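Side-chain contacts in phosphoserine phosphatase RsbX (Bacillus subtilis, PDB 3W42), which removes phosphate from the stressosome protein RsbS and so keeps the general stress sigma factor sigma-B under negative control: residues A[36-41]-A[149-154]; A[100-105]-A[112-117]; A[156-161]-A[191-196]. All coordinates share one frame; numbering follows the deposited sequence.

Contact 1. Residues A[36-41]-A[149-154]; sequences KELICA and SKFIIH
In the core of the alpha-beta beta-alpha sandwich of PPM-type phosphatases, Leu38 and Cys40 of one sheet meet Phe151 and Ile153 of the other. Strands 37-45 and 150-154 each turn alternate residues inward, and across these two segments the contact is made by four apolar side chains. Leu38 keeps CG anti to its backbone nitrogen (chi1 -179°), which sends the fork toward the opposite sheet, and CD2 comes to 4.0 Å from Phe151 CZ, approaching the ring obliquely. The two side chains arrive from opposite directions. A long aromatic side chain suits this place because it spans the distance between the sheets: besides Leu38, Phe151 reaches Leu93 and Ile95 of strand 88-96. Where Cys40 stands, the smaller, weakly polar thiol is met by the extended arm of Ile153, and the Ile153 side chain also packs on Phe112 and Val110. Leu38 and Cys40 were modelled in two conformers, and the distances belong to one of them. All four residues are buried, the Ile153 side chain about 12 Å from the manganese ion, and Ile153 CD1 lies 3.7 Å from Cys40 SG.

Contact 2. Residues A[100-105]-A[112-117]; sequences RQFTYC and FILHSP
Tyr104 OH is hydrogen-bonded to Ser91 OG of strand 88-96, which satisfies a buried hydroxyl, and the same oxygen lies 3.3 Å from Phe112 CB. Tyrosine suits this place because its ring can join an apolar cluster while its hydroxyl finds a partner on the neighbouring strand. Phe112 overlaps the Tyr104 ring, the two side chains sliding past each other in opposite directions. Both have CG anti to the backbone nitrogen (chi1 180° for Tyr104), which carries each ring toward the facing sheet. Phe112 CD2 sits over the centre of one Tyr104 face, 3.4 Å above the plane. The ring centroids are 4.5 Å apart, yet the planes are inclined by 32°, so the pair is an oblique packing and not a parallel stack.

The far end of Phe112 serves a second ring. Its edge is directed at the face of Phe102 in an offset edge-to-face pair, with centroids 5.8 Å apart and planes nearly perpendicular, and Phe112 CE2 approaches Phe102 CE1 to 3.8 Å. Phe102 then meets Leu114 from the opposite direction, CE2 lying 4.0 Å from Leu114 CD1; the flexible branched leucine fills in beside a rigid ring. Leu93 of strand 88-96 packs against both phenylalanines, and Leu114 also touches Phe151 of the adjacent strand 150-154.

Strands 101-105 and 112-115 do not pair with each other. Their axes pass 10.4 Å apart, running nearly antiparallel at 157°, and the pairs Phe102-Leu114 and Tyr104-Phe112 stand opposite one another. Such a separation, bridged by interdigitating aromatic and aliphatic side chains, marks the face-to-face packing of the two antiparallel sheets in the PPM phosphatase beta sandwich.

Contact 3. Residues A[156-161]-A[191-196]; sequences DGLNVP and LTYILG
Asp156 begins the loop after strand 150-154, just ahead of Gly157, which packs directly on Leu191. The aspartate itself faces the metal: OD1 binds the manganese ion, which Asp44 and Asp189 also bind, while OD2 accepts a hydrogen bond from Asn109 ND2. A carboxylate suits the post because one oxygen can bind the cation while the other is steered by a second-shell amide.

Gly157 follows, and here the backbones come together, with its CA 4.3 Å from Leu191 CA. Lacking a side chain, glycine accommodates this approach. Leu191 lies against its peptide group, CD1 being 3.4 Å from Gly157 O, so an apolar methyl packs beside the carbonyl.

The Asp-Gly pair is a signature of PPM phosphatases, in which acidic residues at the ends of sandwich strands gather around the metal. Asp189 belongs to the same site and stands just before strand 191-198, so the strand starts two residues after a ligand, beside the loop that carries Asp156.

Leu158 comes next and packs on the strand. Its CB lies 4.0 Å from Leu191 CG, the two side chains crossing at a slant. With CG anti to the backbone nitrogen (chi1 -178°), the fork is carried on along strand 191-196, and CD2 comes to 4.1 Å from Tyr193 CD2, oblique to the ring. Ile152 and Tyr183 also pack on this leucine, a branched residue that fills the corner between strand and loop. Tyr193 has further partners: its ring stacks on Tyr15, and its hydroxyl is hydrogen-bonded to Ser177 OG of helix 173-179. Beyond Leu158 the loop leaves the strand and runs on through Val160 and Pro161 toward helix 163-169.

In the fold
Contacts 1 and 2 lie between the two antiparallel sheets, their centres 8 Å apart, while contact 3 packs on the outer, helix-covered face of the six-stranded sheet, its centre 13 Å from that of contact 1 and 16 Å from that of contact 2. Strand 150-154 joins them, for it pairs with strand 111-115 on one side and with strand 191-198 on the other: Ile152 N to Ile113 O and Ile153 O to Ile194 N are probable hydrogen bonds. Along the chain, contact 2 falls wholly between the two halves of contact 1, and contact 3 follows both. Strand 37-45 runs on to the ligand Asp44 and strand 150-154 leads to Asp156, so both walls of the apolar core end at the metal site.

Contact 1. Residues A[36-41]-A[149-154]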
ATOM      1  N   LYS A  36       0.187  -7.841 -17.717  1.00  7.84           N
ATOM      2  CA  LYS A  36       0.598  -6.537 -18.211  1.00  8.56           C
ATOM      3  C   LYS A  36       0.808  -5.507 -17.089  1.00  7.17           C
ATOM      4  O   LYS A  36       1.656  -4.617 -17.232  1.00  7.40           O
ATOM      5  CB  LYS A  36      -0.383  -5.995 -19.230  1.00 10.99           C
ATOM      6  CG  LYS A  36      -0.403  -6.871 -20.533  1.00 19.14           C
ATOM      7  CD  LYS A  36      -1.528  -6.528 -21.565  1.00 26.90           C
ATOM      8  CE  LYS A  36      -1.660  -5.061 -22.276  1.00 30.21           C
ATOM      9  NZ  LYS A  36      -2.713  -5.056 -23.452  1.00 23.93           N
ATOM     10  N   GLU A  37       0.015  -5.524 -16.027  1.00  7.33           N
ATOM     11  CA  GLU A  37      -0.006  -4.449 -15.066  1.00  8.02           C
ATOM     12  C   GLU A  37      -0.454  -4.911 -13.715  1.00  6.74           C
ATOM     13  O   GLU A  37      -1.058  -5.968 -13.528  1.00  8.40           O
ATOM     14  CB  GLU A  37      -0.792  -3.286 -15.535  1.00  9.19           C
ATOM     15  CG  GLU A  37      -2.180  -3.565 -15.683  1.00 12.26           C
ATOM     16  CD  GLU A  37      -2.918  -2.458 -16.405  1.00 16.47           C
ATOM     17  OE1 GLU A  37      -2.570  -1.334 -16.411  1.00 21.72           O
ATOM     18  OE2 GLU A  37      -3.816  -2.717 -17.155  1.00 23.64           O
ATOM     19  N   LEU A  38      -0.147  -4.057 -12.736  1.00  7.66           N
ATOM     20  CA  LEU A  38      -0.533  -4.206 -11.303  0.66  8.32           C
ATOM     21  C   LEU A  38      -1.301  -2.972 -10.918  1.00  5.43           C
ATOM     22  O   LEU A  38      -0.868  -1.858 -11.247  1.00  6.17           O
ATOM     23  CB  LEU A  38       0.730  -4.307 -10.370  0.66 10.78           C
ATOM     24  CG  LEU A  38       0.509  -4.481  -8.872  0.66 11.91           C
ATOM     25  CD1 LEU A  38       0.211  -5.984  -8.651  0.66 14.05           C
ATOM     26  CD2 LEU A  38       1.676  -4.033  -7.912  0.66 11.97           C
ATOM     27  N   ILE A  39      -2.326  -3.138 -10.084  1.00  5.14           N
ATOM     28  CA  ILE A  39      -2.771  -2.057  -9.248  0.52  5.85           C
ATOM     29  C   ILE A  39      -2.858  -2.553  -7.833  1.00  4.99           C
ATOM     30  O   ILE A  39      -3.195  -3.712  -7.541  1.00  5.76           O
ATOM     31  CB  ILE A  39      -4.082  -1.480  -9.651  0.52  5.84           C
ATOM     32  CG1 ILE A  39      -4.324  -0.190  -8.863  0.52  6.85           C
ATOM     33  CG2 ILE A  39      -5.218  -2.476  -9.490  0.52  8.29           C
ATOM     34  CD1 ILE A  39      -5.316   0.689  -9.481  0.52  8.94           C
ATOM     35  N   CYS A  40      -2.494  -1.684  -6.937  1.00  5.20           N
ATOM     36  CA  CYS A  40      -2.653  -2.021  -5.507  0.50  6.43           C
ATOM     37  C   CYS A  40      -2.847  -0.743  -4.719  1.00  5.66           C
ATOM     38  O   CYS A  40      -2.542   0.359  -5.117  1.00  7.63           O
ATOM     39  CB  CYS A  40      -1.658  -2.949  -4.897  0.50  7.30           C
ATOM     40  SG  CYS A  40      -0.035  -2.124  -4.834  0.50  5.72           S
ATOM     41  N   ALA A  41      -3.497  -0.920  -3.586  1.00  4.82           N
ATOM     42  CA  ALA A  41      -3.790   0.184  -2.688  1.00  4.95           C
ATOM     43  C   ALA A  41      -3.870  -0.327  -1.279  1.00  4.78           C
ATOM     44  O   ALA A  41      -4.314  -1.460  -1.046  1.00  5.87           O
ATOM     45  CB  ALA A  41      -5.071   0.869  -3.067  1.00  6.66           C
ATOM     46  N   SER A 149      13.985  -4.909  -8.228  1.00  5.13           N
ATOM     47  CA  SER A 149      13.440  -4.013  -7.210  1.00  5.52           C
ATOM     48  C   SER A 149      12.458  -4.706  -6.305  1.00  4.72           C
ATOM     49  O   SER A 149      11.727  -5.605  -6.736  1.00  5.75           O
ATOM     50  CB  SER A 149      12.785  -2.803  -7.878  1.00  5.90           C
ATOM     51  OG  SER A 149      13.728  -2.012  -8.596  1.00  7.18           O
ATOM     52  N   LYS A 150      12.435  -4.289  -5.039  1.00  4.76           N
ATOM     53  CA  LYS A 150      11.554  -4.844  -4.025  1.00  4.85           C
ATOM     54  C   LYS A 150      10.866  -3.675  -3.299  1.00  5.46           C
ATOM     55  O   LYS A 150      11.538  -2.667  -3.024  1.00  6.65           O
ATOM     56  CB  LYS A 150      12.328  -5.695  -3.018  1.00  5.40           C
ATOM     57  CG  LYS A 150      12.857  -6.967  -3.609  1.00  5.52           C
ATOM     58  CD  LYS A 150      13.906  -7.712  -2.827  1.00  6.33           C
ATOM     59  CE  LYS A 150      15.288  -7.100  -3.065  1.00  6.56           C
ATOM     60  NZ  LYS A 150      16.311  -7.660  -2.221  1.00  8.25           N
ATOM     61  N   PHE A 151       9.592  -3.791  -2.972  1.00  4.15           N
ATOM     62  CA  PHE A 151       8.874  -2.703  -2.379  1.00  4.13           C
ATOM     63  C   PHE A 151       7.964  -3.165  -1.247  1.00  3.53           C
ATOM     64  O   PHE A 151       7.553  -4.338  -1.207  1.00  4.33           O
ATOM     65  CB  PHE A 151       8.127  -1.849  -3.372  1.00  4.48           C
ATOM     66  CG  PHE A 151       6.940  -2.522  -4.041  1.00  4.32           C
ATOM     67  CD1 PHE A 151       5.721  -2.559  -3.415  1.00  5.47           C
ATOM     68  CD2 PHE A 151       7.065  -3.116  -5.284  1.00  5.14           C
ATOM     69  CE1 PHE A 151       4.601  -3.223  -4.079  1.00  5.21           C
ATOM     70  CE2 PHE A 151       5.955  -3.731  -5.892  1.00  5.95           C
ATOM     71  CZ  PHE A 151       4.749  -3.775  -5.298  1.00  5.48           C
ATOM     72  N   ILE A 152       7.563  -2.226  -0.428  1.00  3.84           N
ATOM     73  CA  ILE A 152       6.510  -2.397   0.557  1.00  3.71           C
ATOM     74  C   ILE A 152       5.615  -1.190   0.573  1.00  3.25           C
ATOM     75  O   ILE A 152       6.099  -0.040   0.445  1.00  4.39           O
ATOM     76  CB  ILE A 152       7.099  -2.681   1.948  1.00  4.65           C
ATOM     77  CG1 ILE A 152       6.007  -3.092   2.969  1.00  5.51           C
ATOM     78  CG2 ILE A 152       7.908  -1.505   2.494  1.00  6.08           C
ATOM     79  CD1 ILE A 152       6.559  -3.547   4.330  1.00  6.94           C
ATOM     80  N   ILE A 153       4.338  -1.399   0.790  1.00  3.79           N
ATOM     81  CA  ILE A 153       3.366  -0.376   1.181  1.00  3.94           C
ATOM     82  C   ILE A 153       2.801  -0.804   2.518  1.00  3.91           C
ATOM     83  O   ILE A 153       2.360  -1.966   2.620  1.00  4.56           O
ATOM     84  CB  ILE A 153       2.215  -0.212   0.175  1.00  4.30           C
ATOM     85  CG1 ILE A 153       2.766   0.146  -1.219  1.00  5.04           C
ATOM     86  CG2 ILE A 153       1.246   0.845   0.631  1.00  5.25           C
ATOM     87  CD1 ILE A 153       1.674   0.039  -2.330  1.00  9.92           C
ATOM     88  N   HIS A 154       2.788   0.042   3.536  1.00  4.00           N
ATOM     89  CA  HIS A 154       2.312  -0.395   4.857  1.00  4.19           C
ATOM     90  C   HIS A 154       1.583   0.681   5.605  1.00  4.40           C
ATOM     91  O   HIS A 154       1.887   1.897   5.495  1.00  4.94           O
ATOM     92  CB  HIS A 154       3.471  -0.925   5.689  1.00  5.16           C
ATOM     93  CG  HIS A 154       4.483   0.069   6.138  1.00  5.53           C
ATOM     94  ND1 HIS A 154       4.293   0.854   7.255  1.00  6.21           N
ATOM     95  CD2 HIS A 154       5.722   0.412   5.686  1.00  6.18           C
ATOM     96  CE1 HIS A 154       5.390   1.620   7.424  1.00  7.23           C
ATOM     97  NE2 HIS A 154       6.273   1.361   6.483  1.00  7.52           N
TER

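Contact 2. Residues A[100-105]-A[112-117]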
ATOM      1  N   ARG A 100       8.455  -1.291 -17.263  1.00  6.92           N
ATOM      2  CA  ARG A 100       9.005  -1.185 -15.890  1.00  6.86           C
ATOM      3  C   ARG A 100       8.785   0.217 -15.372  1.00  6.22           C
ATOM      4  O   ARG A 100       9.702   0.863 -14.880  1.00  7.89           O
ATOM      5  CB  ARG A 100      10.452  -1.654 -15.759  1.00  7.05           C
ATOM      6  CG  ARG A 100      10.617  -3.142 -16.002  1.00  7.06           C
ATOM      7  CD  ARG A 100      11.945  -3.649 -15.463  1.00  6.34           C
ATOM      8  NE  ARG A 100      12.139  -5.089 -15.549  1.00  6.43           N
ATOM      9  CZ  ARG A 100      12.604  -5.732 -16.600  1.00  6.71           C
ATOM     10  NH1 ARG A 100      12.979  -5.033 -17.697  1.00  7.71           N
ATOM     11  NH2 ARG A 100      12.723  -7.020 -16.592  1.00  7.18           N
ATOM     12  N   GLN A 101       7.543   0.672 -15.413  1.00  6.46           N
ATOM     13  CA  GLN A 101       7.203   2.017 -14.956  1.00  6.34           C
ATOM     14  C   GLN A 101       6.174   1.894 -13.819  1.00  6.30           C
ATOM     15  O   GLN A 101       5.228   1.128 -13.920  1.00 10.12           O
ATOM     16  CB  GLN A 101       6.640   2.848 -16.069  1.00  9.32           C
ATOM     17  CG  GLN A 101       6.520   4.351 -15.661  1.00 10.72           C
ATOM     18  CD  GLN A 101       6.141   5.252 -16.808  1.00 14.63           C
ATOM     19  OE1 GLN A 101       6.994   6.059 -17.296  1.00 18.84           O
ATOM     20  NE2 GLN A 101       4.883   5.190 -17.217  1.00 17.85           N
ATOM     21  N   PHE A 102       6.339   2.684 -12.767  1.00  5.46           N
ATOM     22  CA  PHE A 102       5.314   2.789 -11.768  1.00  5.86           C
ATOM     23  C   PHE A 102       4.821   4.185 -11.622  1.00  5.40           C
ATOM     24  O   PHE A 102       5.539   5.160 -11.902  1.00  6.32           O
ATOM     25  CB  PHE A 102       5.798   2.187 -10.418  1.00  7.54           C
ATOM     26  CG  PHE A 102       6.801   2.994  -9.665  1.00  7.67           C
ATOM     27  CD1 PHE A 102       6.431   3.961  -8.771  1.00  9.68           C
ATOM     28  CD2 PHE A 102       8.156   2.758  -9.871  1.00 10.40           C
ATOM     29  CE1 PHE A 102       7.316   4.648  -8.068  1.00 12.18           C
ATOM     30  CE2 PHE A 102       9.127   3.458  -9.126  1.00 11.71           C
ATOM     31  CZ  PHE A 102       8.650   4.358  -8.195  1.00 12.34           C
ATOM     32  N   THR A 103       3.582   4.305 -11.127  1.00  5.42           N
ATOM     33  CA  THR A 103       2.995   5.577 -10.821  1.00  5.70           C
ATOM     34  C   THR A 103       2.386   5.433  -9.380  1.00  5.05           C
ATOM     35  O   THR A 103       1.844   4.381  -9.021  1.00  5.71           O
ATOM     36  CB  THR A 103       1.946   5.978 -11.789  1.00  6.67           C
ATOM     37  OG1 THR A 103       1.002   4.936 -12.022  1.00  7.52           O
ATOM     38  CG2 THR A 103       2.539   6.463 -13.126  1.00  7.80           C
ATOM     39  N   TYR A 104       2.485   6.483  -8.601  1.00  5.23           N
ATOM     40  CA  TYR A 104       2.145   6.438  -7.189  1.00  4.71           C
ATOM     41  C   TYR A 104       1.556   7.724  -6.736  1.00  5.00           C
ATOM     42  O   TYR A 104       2.081   8.818  -7.034  1.00  6.10           O
ATOM     43  CB  TYR A 104       3.446   6.151  -6.363  1.00  5.79           C
ATOM     44  CG  TYR A 104       3.241   6.089  -4.884  1.00  5.35           C
ATOM     45  CD1 TYR A 104       2.572   4.987  -4.317  1.00  5.23           C
ATOM     46  CD2 TYR A 104       3.629   7.127  -4.052  1.00  6.04           C
ATOM     47  CE1 TYR A 104       2.383   4.925  -2.937  1.00  5.74           C
ATOM     48  CE2 TYR A 104       3.409   7.067  -2.667  1.00  6.04           C
ATOM     49  CZ  TYR A 104       2.786   5.950  -2.134  1.00  5.45           C
ATOM     50  OH  TYR A 104       2.544   5.834  -0.790  1.00  6.33           O
ATOM     51  N   CYS A 105       0.474   7.657  -5.953  1.00  5.09           N
ATOM     52  CA  CYS A 105      -0.140   8.829  -5.372  1.00  5.09           C
ATOM     53  C   CYS A 105      -0.661   8.437  -4.004  1.00  5.22           C
ATOM     54  O   CYS A 105      -1.253   7.374  -3.834  1.00  5.86           O
ATOM     55  CB  CYS A 105      -1.221   9.379  -6.240  1.00  6.99           C
ATOM     56  SG  CYS A 105      -1.916  10.962  -5.765  1.00  8.62           S
ATOM     57  N   PHE A 112       5.254   4.011   1.480  1.00  4.73           N
ATOM     58  CA  PHE A 112       5.710   3.238   0.347  1.00  4.24           C
ATOM     59  C   PHE A 112       7.213   3.400   0.238  1.00  4.11           C
ATOM     60  O   PHE A 112       7.746   4.520   0.274  1.00  5.45           O
ATOM     61  CB  PHE A 112       5.055   3.760  -0.955  1.00  5.12           C
ATOM     62  CG  PHE A 112       5.553   3.174  -2.237  1.00  4.71           C
ATOM     63  CD1 PHE A 112       5.712   1.810  -2.450  1.00  4.89           C
ATOM     64  CD2 PHE A 112       5.773   3.999  -3.350  1.00  5.89           C
ATOM     65  CE1 PHE A 112       6.078   1.323  -3.687  1.00  5.35           C
ATOM     66  CE2 PHE A 112       6.143   3.529  -4.576  1.00  6.80           C
ATOM     67  CZ  PHE A 112       6.312   2.169  -4.765  1.00  6.30           C
ATOM     68  N   ILE A 113       7.918   2.266   0.121  1.00  4.02           N
ATOM     69  CA  ILE A 113       9.351   2.238  -0.047  1.00  5.02           C
ATOM     70  C   ILE A 113       9.673   1.265  -1.161  1.00  4.70           C
ATOM     71  O   ILE A 113       9.243   0.101  -1.079  1.00  5.28           O
ATOM     72  CB  ILE A 113      10.094   1.772   1.302  1.00  6.66           C
ATOM     73  CG1 ILE A 113       9.683   2.644   2.501  1.00  7.82           C
ATOM     74  CG2 ILE A 113      11.594   1.821   1.017  1.00  8.78           C
ATOM     75  CD1 ILE A 113       8.500   2.185   3.269  1.00 10.06           C
ATOM     76  N   LEU A 114      10.397   1.697  -2.171  1.00  6.10           N
ATOM     77  CA  LEU A 114      10.853   0.831  -3.271  1.00  6.09           C
ATOM     78  C   LEU A 114      12.377   0.874  -3.270  1.00  7.40           C
ATOM     79  O   LEU A 114      12.989   1.917  -3.388  1.00  9.47           O
ATOM     80  CB  LEU A 114      10.220   1.231  -4.587  1.00  7.24           C
ATOM     81  CG  LEU A 114      10.587   0.331  -5.819  1.00  8.85           C
ATOM     82  CD1 LEU A 114       9.375   0.201  -6.800  1.00 10.10           C
ATOM     83  CD2 LEU A 114      11.899   0.741  -6.478  1.00 10.93           C
ATOM     84  N   HIS A 115      12.975  -0.301  -3.096  1.00  7.43           N
ATOM     85  CA  HIS A 115      14.425  -0.522  -3.013  1.00  8.27           C
ATOM     86  C   HIS A 115      14.898  -1.059  -4.333  1.00  6.81           C
ATOM     87  O   HIS A 115      14.406  -2.039  -4.822  1.00  8.53           O
ATOM     88  CB  HIS A 115      14.736  -1.602  -1.926  1.00 11.58           C
ATOM     89  CG  HIS A 115      16.186  -2.018  -1.881  1.00 15.19           C
ATOM     90  ND1 HIS A 115      17.187  -1.280  -1.306  1.00 17.69           N
ATOM     91  CD2 HIS A 115      16.810  -3.032  -2.499  1.00 15.43           C
ATOM     92  CE1 HIS A 115      18.361  -1.835  -1.531  1.00 15.53           C
ATOM     93  NE2 HIS A 115      18.152  -2.895  -2.304  1.00 15.96           N
ATOM     94  N   SER A 116      15.917  -0.391  -4.887  1.00  7.49           N
ATOM     95  CA  SER A 116      16.550  -0.718  -6.140  0.70 10.13           C
ATOM     96  C   SER A 116      17.811  -1.543  -5.868  1.00 10.28           C
ATOM     97  O   SER A 116      18.547  -1.201  -4.951  1.00 10.77           O
ATOM     98  CB  SER A 116      16.909   0.654  -6.758  0.70  9.94           C
ATOM     99  OG  SER A 116      17.451   0.456  -8.034  0.70 14.61           O
ATOM    100  N   PRO A 117      18.139  -2.506  -6.685  1.00 11.79           N
ATOM    101  CA  PRO A 117      19.408  -3.301  -6.421  1.00 14.61           C
ATOM    102  C   PRO A 117      20.588  -2.455  -6.353  1.00 14.26           C
ATOM    103  O   PRO A 117      21.502  -2.695  -5.572  1.00 20.90           O
ATOM    104  CB  PRO A 117      19.430  -4.240  -7.663  1.00 17.47           C
ATOM    105  CG  PRO A 117      17.962  -4.420  -7.948  1.00 17.57           C
ATOM    106  CD  PRO A 117      17.342  -3.057  -7.839  1.00 12.47           C
TER

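Contact 3. Residues A[156-161]-A[191-196]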
ATOM      1  N   ASP A 156       0.388   2.424   9.322  1.00  5.36           N
ATOM      2  CA  ASP A 156       1.109   2.840  10.524  1.00  5.94           C
ATOM      3  C   ASP A 156       1.173   1.818  11.632  1.00  6.32           C
ATOM      4  O   ASP A 156       1.931   1.969  12.542  1.00  9.28           O
ATOM      5  CB  ASP A 156       0.562   4.188  11.014  1.00  5.55           C
ATOM      6  CG  ASP A 156      -0.867   4.135  11.506  1.00  4.99           C
ATOM      7  OD1 ASP A 156      -1.489   3.062  11.438  1.00  5.33           O
ATOM      8  OD2 ASP A 156      -1.347   5.222  11.957  1.00  5.99           O
ATOM      9  N   GLY A 157       0.445   0.728  11.522  1.00  5.75           N
ATOM     10  CA  GLY A 157       0.573  -0.364  12.480  1.00  6.12           C
ATOM     11  C   GLY A 157       1.907  -1.085  12.366  1.00  7.06           C
ATOM     12  O   GLY A 157       2.264  -1.789  13.299  1.00  8.23           O
ATOM     13  N   LEU A 158       2.634  -0.969  11.252  1.00  6.87           N
ATOM     14  CA  LEU A 158       3.939  -1.539  11.088  1.00  7.08           C
ATOM     15  C   LEU A 158       4.970  -0.410  11.366  1.00  8.28           C
ATOM     16  O   LEU A 158       5.056   0.559  10.645  1.00 10.15           O
ATOM     17  CB  LEU A 158       4.152  -2.041   9.671  1.00  6.24           C
ATOM     18  CG  LEU A 158       5.502  -2.696   9.433  1.00  7.10           C
ATOM     19  CD1 LEU A 158       5.729  -3.928  10.185  1.00  8.47           C
ATOM     20  CD2 LEU A 158       5.707  -2.950   7.952  1.00  7.25           C
ATOM     21  N   ASN A 159       5.736  -0.616  12.458  1.00  9.54           N
ATOM     22  CA  ASN A 159       6.699   0.356  12.949  1.00 11.96           C
ATOM     23  C   ASN A 159       8.067  -0.346  12.986  1.00 10.25           C
ATOM     24  O   ASN A 159       8.365  -1.157  13.833  1.00 13.25           O
ATOM     25  CB  ASN A 159       6.316   0.837  14.336  1.00 15.57           C
ATOM     26  CG  ASN A 159       7.242   1.909  14.858  1.00 22.59           C
ATOM     27  OD1 ASN A 159       8.141   2.413  14.134  1.00 24.56           O
ATOM     28  ND2 ASN A 159       7.037   2.286  16.129  1.00 28.63           N
ATOM     29  N   VAL A 160       8.905   0.025  12.020  1.00 10.55           N
ATOM     30  CA  VAL A 160      10.199  -0.643  11.776  1.00  9.28           C
ATOM     31  C   VAL A 160      11.300   0.364  11.706  1.00  9.62           C
ATOM     32  O   VAL A 160      11.166   1.363  11.020  1.00 12.06           O
ATOM     33  CB  VAL A 160      10.156  -1.413  10.378  1.00 10.91           C
ATOM     34  CG1 VAL A 160      11.533  -2.036  10.096  1.00 10.89           C
ATOM     35  CG2 VAL A 160       9.094  -2.426  10.403  1.00 11.77           C
ATOM     36  N   PRO A 161      12.421   0.174  12.391  1.00 10.35           N
ATOM     37  CA  PRO A 161      13.494   1.210  12.374  1.00 12.10           C
ATOM     38  C   PRO A 161      14.089   1.476  10.993  1.00 10.37           C
ATOM     39  O   PRO A 161      14.319   2.592  10.679  1.00 13.63           O
ATOM     40  CB  PRO A 161      14.534   0.684  13.353  1.00 12.76           C
ATOM     41  CG  PRO A 161      13.796  -0.204  14.256  1.00 12.21           C
ATOM     42  CD  PRO A 161      12.682  -0.853  13.397  1.00 10.91           C
ATOM     43  N   LEU A 191      -2.475  -3.820  11.349  1.00  5.32           N
ATOM     44  CA  LEU A 191      -1.188  -3.808  10.621  1.00  5.63           C
ATOM     45  C   LEU A 191      -1.429  -4.453   9.293  1.00  5.61           C
ATOM     46  O   LEU A 191      -1.812  -5.642   9.225  1.00  6.35           O
ATOM     47  CB  LEU A 191      -0.155  -4.570  11.445  1.00  6.97           C
ATOM     48  CG  LEU A 191       1.298  -4.477  11.048  1.00  7.18           C
ATOM     49  CD1 LEU A 191       2.191  -4.988  12.173  1.00  9.20           C
ATOM     50  CD2 LEU A 191       1.614  -5.207   9.794  1.00  9.31           C
ATOM     51  N   THR A 192      -1.172  -3.711   8.196  1.00  5.05           N
ATOM     52  CA  THR A 192      -1.319  -4.161   6.810  1.00  4.57           C
ATOM     53  C   THR A 192      -0.106  -3.825   6.055  1.00  5.17           C
ATOM     54  O   THR A 192       0.375  -2.677   6.127  1.00  5.14           O
ATOM     55  CB  THR A 192      -2.568  -3.522   6.160  1.00  5.55           C
ATOM     56  OG1 THR A 192      -3.711  -3.763   6.951  1.00  6.03           O
ATOM     57  CG2 THR A 192      -2.809  -4.074   4.799  1.00  6.77           C
ATOM     58  N   TYR A 193       0.400  -4.771   5.260  1.00  4.73           N
ATOM     59  CA  TYR A 193       1.446  -4.424   4.304  1.00  5.30           C
ATOM     60  C   TYR A 193       1.296  -5.257   3.063  1.00  5.02           C
ATOM     61  O   TYR A 193       0.791  -6.375   3.076  1.00  5.38           O
ATOM     62  CB  TYR A 193       2.880  -4.521   4.901  1.00  5.47           C
ATOM     63  CG  TYR A 193       3.324  -5.844   5.430  1.00  5.20           C
ATOM     64  CD1 TYR A 193       3.783  -6.854   4.613  1.00  6.20           C
ATOM     65  CD2 TYR A 193       3.343  -6.078   6.794  1.00  6.09           C
ATOM     66  CE1 TYR A 193       4.246  -8.062   5.160  1.00  6.86           C
ATOM     67  CE2 TYR A 193       3.825  -7.254   7.319  1.00  7.49           C
ATOM     68  CZ  TYR A 193       4.258  -8.237   6.525  1.00  7.34           C
ATOM     69  OH  TYR A 193       4.726  -9.404   7.100  1.00  9.83           O
ATOM     70  N   ILE A 194       1.783  -4.689   1.953  1.00  4.37           N
ATOM     71  CA  ILE A 194       1.910  -5.359   0.674  1.00  4.28           C
ATOM     72  C   ILE A 194       3.372  -5.325   0.308  1.00  3.59           C
ATOM     73  O   ILE A 194       3.971  -4.261   0.272  1.00  4.68           O
ATOM     74  CB  ILE A 194       1.075  -4.711  -0.422  1.00  5.34           C
ATOM     75  CG1 ILE A 194      -0.414  -4.668  -0.098  1.00  7.51           C
ATOM     76  CG2 ILE A 194       1.352  -5.383  -1.774  1.00  7.75           C
ATOM     77  CD1 ILE A 194      -1.303  -4.032  -1.171  1.00  9.41           C
ATOM     78  N   LEU A 195       3.956  -6.481   0.030  1.00  4.31           N
ATOM     79  CA  LEU A 195       5.298  -6.639  -0.458  1.00  4.26           C
ATOM     80  C   LEU A 195       5.274  -7.011  -1.934  1.00  4.61           C
ATOM     81  O   LEU A 195       4.449  -7.862  -2.344  1.00  4.93           O
ATOM     82  CB  LEU A 195       5.993  -7.759   0.257  1.00  4.12           C
ATOM     83  CG  LEU A 195       6.315  -7.477   1.723  1.00  7.56           C
ATOM     84  CD1 LEU A 195       6.752  -8.669   2.489  1.00  7.86           C
ATOM     85  CD2 LEU A 195       7.620  -6.402   1.709  1.00 13.09           C
ATOM     86  N   GLY A 196       6.230  -6.527  -2.711  1.00  4.25           N
ATOM     87  CA  GLY A 196       6.420  -6.965  -4.062  1.00  4.46           C
ATOM     88  C   GLY A 196       7.900  -7.106  -4.388  1.00  4.10           C
ATOM     89  O   GLY A 196       8.741  -6.376  -3.925  1.00  4.97           O
TER